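Local coordinates for soluble secreted antigen MPT53 (Mycobacterium tuberculosis, PDB 1LU4), which probably acts as a secreted disulfide oxidoreductase that oxidises reduced, unfolded secreted proteins to form their disulfide bonds, at residues A9-G14 and N80-N85; Q23-V28 and A55-G60; I61-D66 and V90-Y95; F103-A108 and G129-L134. One frame throughout, in Å; residues are numbered along the deposited sequence.

Contact 1. Residues A9-G14 and N80-N85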
loop_
_atom_site.group_PDB
_atom_site.type_symbol
_atom_site.label_atom_id
_atom_site.label_comp_id
_atom_site.label_asym_id
_atom_site.label_seq_id
_atom_site.Cartn_x
_atom_site.Cartn_y
_atom_site.Cartn_z
ATOM N N ALA A 9 -12.408 -5.097 -2.959
ATOM C CA ALA A 9 -11.375 -6.031 -2.598
ATOM C C ALA A 9 -11.716 -6.813 -1.346
ATOM O O ALA A 9 -12.745 -6.523 -0.731
ATOM C CB ALA A 9 -10.110 -5.192 -2.368
ATOM N N THR A 10 -10.854 -7.721 -0.969
ATOM C CA THR A 10 -10.971 -8.461 0.306
ATOM C C THR A 10 -9.673 -8.266 1.077
ATOM O O THR A 10 -8.589 -8.420 0.541
ATOM C CB THR A 10 -11.203 -9.951 0.082
ATOM O OG1 THR A 10 -12.426 -10.083 -0.646
ATOM C CG2 THR A 10 -11.415 -10.748 1.352
ATOM N N THR A 11 -9.823 -7.949 2.371
ATOM C CA THR A 11 -8.650 -7.758 3.208
ATOM C C THR A 11 -8.032 -9.056 3.626
ATOM O O THR A 11 -8.655 -10.129 3.419
ATOM C CB THR A 11 -8.982 -6.948 4.481
ATOM O OG1 THR A 11 -9.707 -7.792 5.404
ATOM C CG2 THR A 11 -9.840 -5.710 4.183
ATOM N N LEU A 12 -6.826 -8.996 4.186
ATOM C CA LEU A 12 -6.205 -10.264 4.575
ATOM C C LEU A 12 -7.016 -10.954 5.650
ATOM O O LEU A 12 -6.858 -12.162 5.774
ATOM C CB LEU A 12 -4.808 -10.062 5.146
ATOM C CG LEU A 12 -3.843 -9.313 4.268
ATOM C CD1 LEU A 12 -2.448 -9.351 4.926
ATOM C CD2 LEU A 12 -3.775 -9.847 2.872
ATOM N N SER A 13 -7.819 -10.261 6.447
ATOM C CA SER A 13 -8.655 -10.756 7.522
ATOM C C SER A 13 -9.933 -11.354 6.976
ATOM O O SER A 13 -10.704 -11.974 7.699
ATOM C CB SER A 13 -9.058 -9.647 8.490
ATOM O OG SER A 13 -7.899 -9.246 9.191
ATOM N N GLY A 14 -10.213 -11.099 5.708
ATOM C CA GLY A 14 -11.409 -11.602 5.060
ATOM C C GLY A 14 -12.553 -10.621 4.950
ATOM O O GLY A 14 -13.679 -11.027 4.619
ATOM N N ASN A 80 -0.297 -1.730 10.836
ATOM C CA ASN A 80 -1.632 -1.510 11.375
ATOM C C ASN A 80 -2.469 -0.619 10.480
ATOM O O ASN A 80 -2.830 0.543 10.816
ATOM C CB ASN A 80 -1.506 -0.878 12.776
ATOM C CG ASN A 80 -2.851 -0.716 13.451
ATOM O OD1 ASN A 80 -3.771 -1.488 13.200
ATOM N ND2 ASN A 80 -2.964 0.249 14.312
ATOM N N PHE A 81 -2.812 -1.148 9.332
ATOM C CA PHE A 81 -3.637 -0.497 8.352
ATOM C C PHE A 81 -4.208 -1.584 7.449
ATOM O O PHE A 81 -3.765 -2.738 7.499
ATOM C CB PHE A 81 -2.894 0.589 7.555
ATOM C CG PHE A 81 -1.561 0.167 6.989
ATOM C CD1 PHE A 81 -1.503 -0.528 5.758
ATOM C CD2 PHE A 81 -0.368 0.469 7.612
ATOM C CE1 PHE A 81 -0.266 -0.851 5.211
ATOM C CE2 PHE A 81 0.866 0.167 7.062
ATOM C CZ PHE A 81 0.886 -0.506 5.843
ATOM N N THR A 82 -5.177 -1.221 6.608
ATOM C CA THR A 82 -5.805 -2.221 5.739
ATOM C C THR A 82 -4.763 -2.807 4.786
ATOM O O THR A 82 -4.014 -2.078 4.157
ATOM C CB THR A 82 -6.892 -1.527 4.886
ATOM O OG1 THR A 82 -7.884 -1.001 5.772
ATOM C CG2 THR A 82 -7.541 -2.530 3.942
ATOM N N ASN A 83 -4.771 -4.127 4.659
ATOM C CA ASN A 83 -3.988 -4.817 3.616
ATOM C C ASN A 83 -4.905 -5.733 2.863
ATOM O O ASN A 83 -5.704 -6.485 3.419
ATOM C CB ASN A 83 -2.810 -5.604 4.242
ATOM C CG ASN A 83 -1.714 -4.652 4.642
ATOM O OD1 ASN A 83 -0.884 -4.248 3.832
ATOM N ND2 ASN A 83 -1.776 -4.260 5.897
ATOM N N LEU A 84 -4.806 -5.663 1.536
ATOM C CA LEU A 84 -5.703 -6.348 0.622
ATOM C C LEU A 84 -5.025 -7.595 0.051
ATOM O O LEU A 84 -3.861 -7.551 -0.328
ATOM C CB LEU A 84 -6.103 -5.435 -0.559
ATOM C CG LEU A 84 -6.786 -4.120 -0.055
ATOM C CD1 LEU A 84 -7.190 -3.267 -1.244
ATOM C CD2 LEU A 84 -7.996 -4.385 0.824
ATOM N N ASN A 85 -5.783 -8.681 0.005
ATOM C CA ASN A 85 -5.290 -9.900 -0.639
ATOM C C ASN A 85 -5.697 -9.823 -2.108
ATOM O O ASN A 85 -6.830 -10.217 -2.443
ATOM C CB ASN A 85 -5.947 -11.109 0.049
ATOM C CG ASN A 85 -5.568 -12.410 -0.644
ATOM O OD1 ASN A 85 -4.702 -12.461 -1.484
ATOM N ND2 ASN A 85 -6.284 -13.458 -0.288
HETATM O O HOH W 1 -8.713 -8.110 -2.858
HETATM O O HOH W 2 -8.277 -12.594 1.974
#
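In L12 and L84 alike, CG stands opposite the carbonyl carbon and beside the backbone N (chi1 -55° and -58°), and this brings both methyl pairs across the contact. The site is a single beta bridge, T11 with L84, at the 82-85 edge of the thioredoxin-fold sheet. The two chains run almost at right angles there, and after the bridge T11-G14 turns away in a type I beta turn. L12 spans two alternate residues of strand 82-85: CD1 meets N83 CB at 3.8 Å, while CD2 comes in crosswise to N85 CB. L84 points its methyls the other way, with CD1 3.7 Å from A9 CB and CD2 next to T11 CG2. T11 CG2 also touches T82 CG2 at 3.9 Å. Two backbone bonds fix the crossing. N85 N gives its hydrogen to T10 O at 2.9 Å, and L12 N reaches N83 O at the same 2.9 Å but tilted 21° from the carbonyl plane; that oxygen also takes a CA-H contact from T11 CA. The L12 side chain also packs on M70 and V74 of helix 67-77, and N83 OD1 is held by W32 NE1. Two waters complete the polar seam: one joins T10 N to N85 O, and the other donates to T11 O at 2.9 Å while accepting from N85 ND2 at 3.1 Å.

Contact 2. Residues Q23-V28 and A55-G60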
loop_
_atom_site.group_PDB
_atom_site.type_symbol
_atom_site.label_atom_id
_atom_site.label_comp_id
_atom_site.label_asym_id
_atom_site.label_seq_id
_atom_site.Cartn_x
_atom_site.Cartn_y
_atom_site.Cartn_z
ATOM N N GLN A 23 -11.597 7.883 -1.997
ATOM C CA GLN A 23 -11.704 9.143 -2.755
ATOM C C GLN A 23 -11.905 10.324 -1.821
ATOM O O GLN A 23 -12.645 10.329 -0.802
ATOM C CB GLN A 23 -12.825 8.962 -3.795
ATOM C CG GLN A 23 -12.462 7.924 -4.842
ATOM C CD GLN A 23 -13.538 7.643 -5.867
ATOM O OE1 GLN A 23 -13.236 7.415 -7.057
ATOM N NE2 GLN A 23 -14.801 7.655 -5.430
ATOM N N GLY A 24 -11.216 11.435 -2.121
ATOM C CA GLY A 24 -11.375 12.714 -1.468
ATOM C C GLY A 24 -10.613 12.834 -0.167
ATOM O O GLY A 24 -10.912 13.768 0.586
ATOM N N LYS A 25 -9.668 11.923 0.077
ATOM C CA LYS A 25 -8.860 12.108 1.290
ATOM C C LYS A 25 -7.428 11.699 0.924
ATOM O O LYS A 25 -7.130 11.006 -0.060
ATOM C CB LYS A 25 -9.491 11.364 2.461
ATOM C CG LYS A 25 -9.559 9.898 2.189
ATOM C CD LYS A 25 -9.933 9.042 3.381
ATOM C CE LYS A 25 -11.394 8.685 3.436
ATOM N NZ LYS A 25 -11.573 7.386 4.131
ATOM N N PRO A 26 -6.456 12.191 1.678
ATOM C CA PRO A 26 -5.062 11.812 1.444
ATOM C C PRO A 26 -4.898 10.303 1.745
ATOM O O PRO A 26 -5.442 9.777 2.714
ATOM C CB PRO A 26 -4.279 12.629 2.466
ATOM C CG PRO A 26 -5.261 13.195 3.436
ATOM C CD PRO A 26 -6.622 13.098 2.849
ATOM N N ALA A 27 -4.168 9.635 0.854
ATOM C CA ALA A 27 -4.054 8.195 0.995
ATOM C C ALA A 27 -2.732 7.724 0.398
ATOM O O ALA A 27 -2.150 8.419 -0.474
ATOM C CB ALA A 27 -5.242 7.521 0.289
ATOM N N VAL A 28 -2.319 6.553 0.809
ATOM C CA VAL A 28 -1.115 5.927 0.250
ATOM C C VAL A 28 -1.504 4.484 -0.067
ATOM O O VAL A 28 -1.945 3.746 0.810
ATOM C CB VAL A 28 0.061 5.976 1.236
ATOM C CG1 VAL A 28 1.275 5.198 0.672
ATOM C CG2 VAL A 28 0.487 7.393 1.610
ATOM N N ALA A 55 -4.289 10.773 9.864
ATOM C CA ALA A 55 -5.284 11.336 8.957
ATOM C C ALA A 55 -4.966 10.998 7.496
ATOM O O ALA A 55 -5.756 11.428 6.618
ATOM C CB ALA A 55 -5.381 12.804 9.260
ATOM N N VAL A 56 -3.880 10.306 7.186
ATOM C CA VAL A 56 -3.589 9.756 5.849
ATOM C C VAL A 56 -3.967 8.272 5.936
ATOM O O VAL A 56 -3.607 7.560 6.894
ATOM C CB VAL A 56 -2.106 9.914 5.501
ATOM C CG1 VAL A 56 -1.735 9.289 4.180
ATOM C CG2 VAL A 56 -1.759 11.422 5.463
ATOM N N THR A 57 -4.740 7.800 4.957
ATOM C CA THR A 57 -5.195 6.416 4.980
ATOM C C THR A 57 -4.271 5.531 4.118
ATOM O O THR A 57 -4.113 5.782 2.941
ATOM C CB THR A 57 -6.631 6.343 4.442
ATOM O OG1 THR A 57 -7.451 7.225 5.254
ATOM C CG2 THR A 57 -7.193 4.942 4.579
ATOM N N PHE A 58 -3.650 4.585 4.777
ATOM C CA PHE A 58 -2.708 3.687 4.107
ATOM C C PHE A 58 -3.420 2.385 3.781
ATOM O O PHE A 58 -4.120 1.813 4.618
ATOM C CB PHE A 58 -1.518 3.348 5.042
ATOM C CG PHE A 58 -0.528 4.493 5.195
ATOM C CD1 PHE A 58 -0.892 5.639 5.912
ATOM C CD2 PHE A 58 0.733 4.404 4.627
ATOM C CE1 PHE A 58 0.025 6.680 6.049
ATOM C CE2 PHE A 58 1.669 5.434 4.767
ATOM C CZ PHE A 58 1.273 6.540 5.482
ATOM N N VAL A 59 -3.188 1.886 2.552
ATOM C CA VAL A 59 -3.709 0.603 2.131
ATOM C C VAL A 59 -2.591 -0.134 1.454
ATOM O O VAL A 59 -2.055 0.285 0.441
ATOM C CB VAL A 59 -4.904 0.762 1.192
ATOM C CG1 VAL A 59 -5.453 -0.597 0.751
ATOM C CG2 VAL A 59 -5.994 1.603 1.862
ATOM N N GLY A 60 -2.265 -1.294 2.043
ATOM C CA GLY A 60 -1.309 -2.210 1.392
ATOM C C GLY A 60 -2.072 -3.136 0.452
ATOM O O GLY A 60 -3.217 -3.508 0.731
HETATM O O HOH W 3 -9.964 7.149 6.386
HETATM O O HOH W 4 -7.261 9.886 4.851
#
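V28 and F58 lie side by side and point the same way, the valine covering one face of the ring. They are paired residues on the two parallel strands of a beta-alpha-beta unit of the thioredoxin fold, 27-32 and 57-62, which helix 37-52 connects. V28 CB sits 4.1 Å from the F58 ring centroid, a CH-pi contact 25° off the normal and displaced toward the rim. The V28 and V56 side chains cross at a slant, V28 CG2 meeting V56 CG1 at 3.9 Å, and V131 of helix 124-133 packs against V28, V56 and F58 alike. A27 and T57 project from the other face of the sheet. Three backbone bonds zip the strands: T57 N to P26 O, V28 N to T57 O at 2.9 Å, and V59 N to V28 O at 2.8 Å. Where the strands begin, the packing turns polar. P26 CB still touches V56 CG2, but one water donates to both P26 O and A55 O and accepts from T57 OG1 at 2.7 Å. K25 bends at its third torsion (97°) and passes its CD 3.6 Å from T57 OG1; its NZ gives a hydrogen to a second water, which donates to T57 OG1, each at 2.8 Å.

Contact 3. Residues I61-D66 and V90-Y95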
loop_
_atom_site.group_PDB
_atom_site.type_symbol
_atom_site.label_atom_id
_atom_site.label_comp_id
_atom_site.label_asym_id
_atom_site.label_seq_id
_atom_site.Cartn_x
_atom_site.Cartn_y
_atom_site.Cartn_z
ATOM N N ILE A 61 -1.433 -3.538 -0.637
ATOM C CA ILE A 61 -2.075 -4.377 -1.634
ATOM C C ILE A 61 -1.043 -5.465 -1.969
ATOM O O ILE A 61 0.005 -5.181 -2.570
ATOM C CB ILE A 61 -2.519 -3.592 -2.884
ATOM C CG1 ILE A 61 -3.418 -2.402 -2.478
ATOM C CG2 ILE A 61 -3.204 -4.530 -3.848
ATOM C CD1 ILE A 61 -3.842 -1.450 -3.540
ATOM N N ALA A 62 -1.332 -6.688 -1.533
ATOM C CA ALA A 62 -0.349 -7.779 -1.666
ATOM C C ALA A 62 -0.824 -8.735 -2.746
ATOM O O ALA A 62 -2.025 -8.953 -2.975
ATOM C CB ALA A 62 -0.256 -8.547 -0.337
ATOM N N THR A 63 0.146 -9.374 -3.414
ATOM C CA THR A 63 -0.195 -10.415 -4.392
ATOM C C THR A 63 1.001 -11.393 -4.459
ATOM O O THR A 63 2.030 -11.212 -3.823
ATOM C CB THR A 63 -0.523 -9.809 -5.743
ATOM O OG1 THR A 63 -1.145 -10.841 -6.593
ATOM C CG2 THR A 63 0.679 -9.254 -6.479
ATOM N N ARG A 64 0.798 -12.434 -5.238
ATOM C CA ARG A 64 1.857 -13.450 -5.526
ATOM C C ARG A 64 2.283 -14.162 -4.261
ATOM O O ARG A 64 3.460 -14.545 -4.136
ATOM C CB ARG A 64 3.038 -12.839 -6.255
ATOM C CG ARG A 64 2.653 -12.436 -7.689
ATOM C CD ARG A 64 3.921 -12.178 -8.406
ATOM N NE ARG A 64 4.602 -13.307 -8.882
ATOM C CZ ARG A 64 5.832 -13.248 -9.406
ATOM N NH1 ARG A 64 6.491 -12.131 -9.458
ATOM N NH2 ARG A 64 6.423 -14.295 -9.856
ATOM N N ALA A 65 1.354 -14.413 -3.350
ATOM C CA ALA A 65 1.712 -15.176 -2.147
ATOM C C ALA A 65 0.448 -15.750 -1.538
ATOM O O ALA A 65 -0.654 -15.228 -1.780
ATOM C CB ALA A 65 2.447 -14.309 -1.114
ATOM N N ASP A 66 0.609 -16.776 -0.696
ATOM C CA ASP A 66 -0.561 -17.267 0.011
ATOM C C ASP A 66 -0.922 -16.329 1.159
ATOM O O ASP A 66 -0.113 -15.526 1.659
ATOM C CB ASP A 66 -0.335 -18.673 0.564
ATOM C CG ASP A 66 0.897 -18.697 1.424
ATOM O OD1 ASP A 66 0.808 -18.523 2.631
ATOM O OD2 ASP A 66 2.015 -18.832 0.875
ATOM N N VAL A 90 -5.730 -8.352 -9.902
ATOM C CA VAL A 90 -6.603 -7.434 -10.619
ATOM C C VAL A 90 -6.365 -5.976 -10.240
ATOM O O VAL A 90 -6.364 -5.105 -11.097
ATOM C CB VAL A 90 -8.065 -7.880 -10.406
ATOM C CG1 VAL A 90 -9.089 -6.839 -10.868
ATOM C CG2 VAL A 90 -8.339 -9.217 -11.126
ATOM N N ILE A 91 -6.180 -5.713 -8.935
ATOM C CA ILE A 91 -5.905 -4.304 -8.572
ATOM C C ILE A 91 -4.521 -3.908 -9.010
ATOM O O ILE A 91 -4.301 -2.784 -9.516
ATOM C CB ILE A 91 -6.099 -4.087 -7.035
ATOM C CG1 ILE A 91 -7.516 -4.534 -6.607
ATOM C CG2 ILE A 91 -5.789 -2.668 -6.665
ATOM C CD1 ILE A 91 -7.559 -4.644 -5.074
ATOM N N TRP A 92 -3.539 -4.797 -8.895
ATOM C CA TRP A 92 -2.191 -4.508 -9.360
ATOM C C TRP A 92 -2.099 -4.030 -10.730
ATOM O O TRP A 92 -1.583 -3.166 -11.326
ATOM C CB TRP A 92 -1.245 -5.654 -9.234
ATOM C CG TRP A 92 -0.758 -5.807 -7.855
ATOM C CD1 TRP A 92 -1.489 -5.995 -6.725
ATOM C CD2 TRP A 92 0.621 -5.790 -7.454
ATOM N NE1 TRP A 92 -0.729 -6.106 -5.681
ATOM C CE2 TRP A 92 0.588 -5.989 -6.059
ATOM C CE3 TRP A 92 1.875 -5.642 -8.051
ATOM C CZ2 TRP A 92 1.620 -6.073 -5.098
ATOM C CZ3 TRP A 92 2.971 -5.712 -7.192
ATOM C CH2 TRP A 92 2.797 -5.914 -5.826
ATOM N N ALA A 93 -3.094 -4.700 -11.476
ATOM C CA ALA A 93 -3.283 -4.569 -13.317
ATOM C C ALA A 93 -3.865 -3.196 -13.364
ATOM O O ALA A 93 -3.456 -2.461 -14.245
ATOM C CB ALA A 93 -4.048 -5.666 -13.803
ATOM N N ARG A 94 -4.817 -2.812 -12.518
ATOM C CA ARG A 94 -5.533 -1.547 -12.650
ATOM C C ARG A 94 -4.539 -0.414 -12.512
ATOM O O ARG A 94 -4.705 0.632 -13.130
ATOM C CB ARG A 94 -6.710 -1.554 -11.655
ATOM C CG ARG A 94 -7.525 -0.270 -11.653
ATOM C CD ARG A 94 -8.515 -0.544 -10.501
ATOM N NE ARG A 94 -9.694 -1.111 -11.113
ATOM C CZ ARG A 94 -10.771 -0.534 -11.605
ATOM N NH1 ARG A 94 -10.968 0.778 -11.605
ATOM N NH2 ARG A 94 -11.692 -1.327 -12.113
ATOM N N TYR A 95 -3.517 -0.621 -11.666
ATOM C CA TYR A 95 -2.557 0.383 -11.385
ATOM C C TYR A 95 -1.324 0.198 -12.207
ATOM O O TYR A 95 -0.415 0.973 -11.883
ATOM C CB TYR A 95 -2.169 0.379 -9.857
ATOM C CG TYR A 95 -3.244 1.203 -9.164
ATOM C CD1 TYR A 95 -3.045 2.587 -9.060
ATOM C CD2 TYR A 95 -4.408 0.619 -8.696
ATOM C CE1 TYR A 95 -3.978 3.399 -8.450
ATOM C CE2 TYR A 95 -5.379 1.428 -8.093
ATOM C CZ TYR A 95 -5.125 2.809 -7.986
ATOM O OH TYR A 95 -6.127 3.524 -7.410
#
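T63 sets its methyl over the indole of W92, and I61 presses on the same ring system from beside it; this is the tight half of the contact, where the end of strand 57-62 meets the short helix 90-94 of the thioredoxin fold. W92 was modelled in two conformers, and the distances hold for one of them. T63 CG2 lies 3.5 Å from the centroid of the five-membered ring, 19° off its normal. T63 OG1 stands anti to the backbone N (chi1 -167°), where it bonds to D86 O, and that choice leaves CG2 to face the ring. I61 slides past W92 in the opposite direction, CG2 being 3.7 Å from W92 CD1, while its CD1 crosses to I91 CG2 at 3.9 Å. F31 adds an edge-to-face contact with W92. The remainder is looser: R64 and D66 on one segment, V90 and R94 on the other, are solvent-exposed and do not meet across it. D86 braces the helix through its carboxylate, which takes W92 N and I91 N. The indole N-H reaches I61 O at 3.3 Å with a bent angle of 125°, a weak bond, so the indole is probably held here mainly by apolar packing and CH-pi contact, near but not touching C36 and C39.

Contact 4. Residues F103-A108 and G129-L134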
loop_
_atom_site.group_PDB
_atom_site.type_symbol
_atom_site.label_atom_id
_atom_site.label_comp_id
_atom_site.label_asym_id
_atom_site.label_seq_id
_atom_site.Cartn_x
_atom_site.Cartn_y
_atom_site.Cartn_z
ATOM N N PHE A 103 4.612 2.593 -4.547
ATOM C CA PHE A 103 3.768 3.511 -3.806
ATOM C C PHE A 103 2.952 4.388 -4.748
ATOM O O PHE A 103 3.514 4.860 -5.743
ATOM C CB PHE A 103 4.609 4.439 -2.953
ATOM C CG PHE A 103 5.417 3.831 -1.840
ATOM C CD1 PHE A 103 6.667 3.265 -2.138
ATOM C CD2 PHE A 103 4.947 3.860 -0.556
ATOM C CE1 PHE A 103 7.425 2.749 -1.112
ATOM C CE2 PHE A 103 5.711 3.336 0.487
ATOM C CZ PHE A 103 6.929 2.797 0.172
ATOM N N VAL A 104 1.714 4.645 -4.364
ATOM C CA VAL A 104 0.922 5.708 -4.958
ATOM C C VAL A 104 0.527 6.632 -3.836
ATOM O O VAL A 104 -0.160 6.238 -2.916
ATOM C CB VAL A 104 -0.288 5.195 -5.733
ATOM C CG1 VAL A 104 -1.016 6.345 -6.393
ATOM C CG2 VAL A 104 0.066 4.115 -6.810
ATOM N N PHE A 105 0.926 7.915 -3.971
ATOM C CA PHE A 105 0.678 8.938 -2.963
ATOM C C PHE A 105 -0.457 9.819 -3.454
ATOM O O PHE A 105 -0.249 10.590 -4.430
ATOM C CB PHE A 105 1.959 9.745 -2.768
ATOM C CG PHE A 105 3.071 8.977 -2.110
ATOM C CD1 PHE A 105 3.110 8.792 -0.745
ATOM C CD2 PHE A 105 4.069 8.413 -2.917
ATOM C CE1 PHE A 105 4.101 8.071 -0.156
ATOM C CE2 PHE A 105 5.097 7.682 -2.337
ATOM C CZ PHE A 105 5.098 7.518 -0.960
ATOM N N TYR A 106 -1.636 9.736 -2.856
ATOM C CA TYR A 106 -2.806 10.506 -3.285
ATOM C C TYR A 106 -3.068 11.686 -2.368
ATOM O O TYR A 106 -3.098 11.582 -1.148
ATOM C CB TYR A 106 -4.027 9.658 -3.139
ATOM C CG TYR A 106 -4.354 8.706 -4.291
ATOM C CD1 TYR A 106 -4.869 9.221 -5.458
ATOM C CD2 TYR A 106 -4.125 7.367 -4.185
ATOM C CE1 TYR A 106 -5.167 8.388 -6.496
ATOM C CE2 TYR A 106 -4.449 6.504 -5.243
ATOM C CZ TYR A 106 -4.960 7.029 -6.390
ATOM O OH TYR A 106 -5.271 6.181 -7.432
ATOM N N ARG A 107 -3.256 12.831 -3.017
ATOM C CA ARG A 107 -3.833 13.981 -2.356
ATOM C C ARG A 107 -5.358 13.847 -2.338
ATOM O O ARG A 107 -5.942 13.095 -3.117
ATOM C CB ARG A 107 -3.474 15.290 -3.074
ATOM C CG ARG A 107 -1.957 15.562 -3.015
ATOM C CD ARG A 107 -1.745 16.948 -3.653
ATOM N NE ARG A 107 -2.314 18.022 -2.855
ATOM C CZ ARG A 107 -1.650 18.663 -1.896
ATOM N NH1 ARG A 107 -0.389 18.319 -1.629
ATOM N NH2 ARG A 107 -2.258 19.628 -1.229
ATOM N N ALA A 108 -6.007 14.626 -1.438
ATOM C CA ALA A 108 -7.468 14.609 -1.350
ATOM C C ALA A 108 -8.110 15.045 -2.652
ATOM O O ALA A 108 -9.218 14.635 -2.960
ATOM C CB ALA A 108 -7.909 15.543 -0.201
ATOM N N GLY A 129 8.499 12.417 4.443
ATOM C CA GLY A 129 8.345 13.673 3.726
ATOM C C GLY A 129 7.294 13.553 2.612
ATOM O O GLY A 129 6.527 14.507 2.450
ATOM N N ARG A 130 7.256 12.433 1.904
ATOM C CA ARG A 130 6.209 12.332 0.846
ATOM C C ARG A 130 4.813 12.348 1.465
ATOM O O ARG A 130 3.858 12.936 0.936
ATOM C CB ARG A 130 6.435 11.082 -0.007
ATOM C CG ARG A 130 7.763 11.158 -0.810
ATOM C CD ARG A 130 7.945 9.843 -1.550
ATOM N NE ARG A 130 9.077 9.817 -2.439
ATOM C CZ ARG A 130 9.145 10.361 -3.658
ATOM N NH1 ARG A 130 8.154 11.007 -4.237
ATOM N NH2 ARG A 130 10.301 10.210 -4.319
ATOM N N VAL A 131 4.692 11.689 2.625
ATOM C CA VAL A 131 3.356 11.658 3.279
ATOM C C VAL A 131 2.979 13.039 3.819
ATOM O O VAL A 131 1.819 13.469 3.634
ATOM C CB VAL A 131 3.393 10.575 4.366
ATOM C CG1 VAL A 131 2.176 10.682 5.275
ATOM C CG2 VAL A 131 3.462 9.199 3.696
ATOM N N ALA A 132 3.938 13.751 4.430
ATOM C CA ALA A 132 3.642 15.117 4.878
ATOM C C ALA A 132 3.196 15.981 3.719
ATOM O O ALA A 132 2.374 16.911 3.908
ATOM C CB ALA A 132 4.907 15.678 5.506
ATOM N N ALA A 133 3.746 15.781 2.519
ATOM C CA ALA A 133 3.428 16.677 1.398
ATOM C C ALA A 133 1.971 16.536 0.986
ATOM O O ALA A 133 1.428 17.433 0.373
ATOM C CB ALA A 133 4.295 16.423 0.137
ATOM N N LEU A 134 1.341 15.415 1.307
ATOM C CA LEU A 134 -0.097 15.280 0.971
ATOM C C LEU A 134 -0.833 16.371 1.812
ATOM O O LEU A 134 -1.956 16.298 0.827
ATOM C CB LEU A 134 -0.499 13.843 1.157
ATOM C CG LEU A 134 0.326 12.725 0.527
ATOM C CD1 LEU A 134 -0.156 11.335 0.939
ATOM C CD2 LEU A 134 0.272 12.855 -0.999
HETATM O O HOH W 5 -4.673 16.412 0.392
#
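F105 lays one face of its ring against R130, whose CB stands 4.0 Å from the centroid and 18° off the normal. The arginine runs across the ring at about a right angle, extended from CG to NE, so its CD also meets F105 CE2 at 3.7 Å. Its guanidinium plane lies 21° from the plane of the ring. At the edge of the same ring sits V131, CG2 to F105 CE1 4.1 Å, together with L134 CD1. L134, the last residue modelled, reaches beyond the ring edge: CD2 comes to F105 CB at 4.0 Å, and both methyls approach Y106 O, CD2 at 3.6 Å. R107, bent at its third torsion (67°), brings its guanidinium back over the chain end, with L134 O above one face and A133 O near the edge, 2.8 Å from NH1. A water links the ends of the two segments, accepting from A108 N and donating to L134 O at 2.8 Å, although the distorted terminal carbonyl makes the position of that oxygen less certain.

Further out, E126 forms a salt bridge with R130 NE, which is consistent with the arginine being held across the phenylalanine. Y106 points away from the helix, and its hydroxyl is hydrogen-bonded to Y95 OH and to the amino terminus of A1. Strand 102-106 lies between 27-32 and 112-115 in the sheet of the thioredoxin fold, so F105 has V28 on one flank and T113 on the other. Helix 124-133 packs on that face of the sheet, with V131 also packing on V49 of helix 37-52.

From the N terminus, contact 1 opens first at 9-14, and its loop does not close until 80-85. Nested inside it, contact 2 joins 23-28 to 55-60 and closes the beta-alpha-beta unit. Contact 3 starts directly afterwards at 61-66, before contact 1 has closed, and ends at 90-95, so contacts 1 and 3 cross. Contact 4 follows in series, tying 103-108 to the C-terminal helix. All four reach one sheet: contact 1 lies at its 82-85 edge, contacts 2 and 3 share strand 57-62, and contact 4 adds strand 102-106, which binds to 27-32 through A27 O and Y106 N. Contacts 3 and 4 meet where Y95 packs on V104.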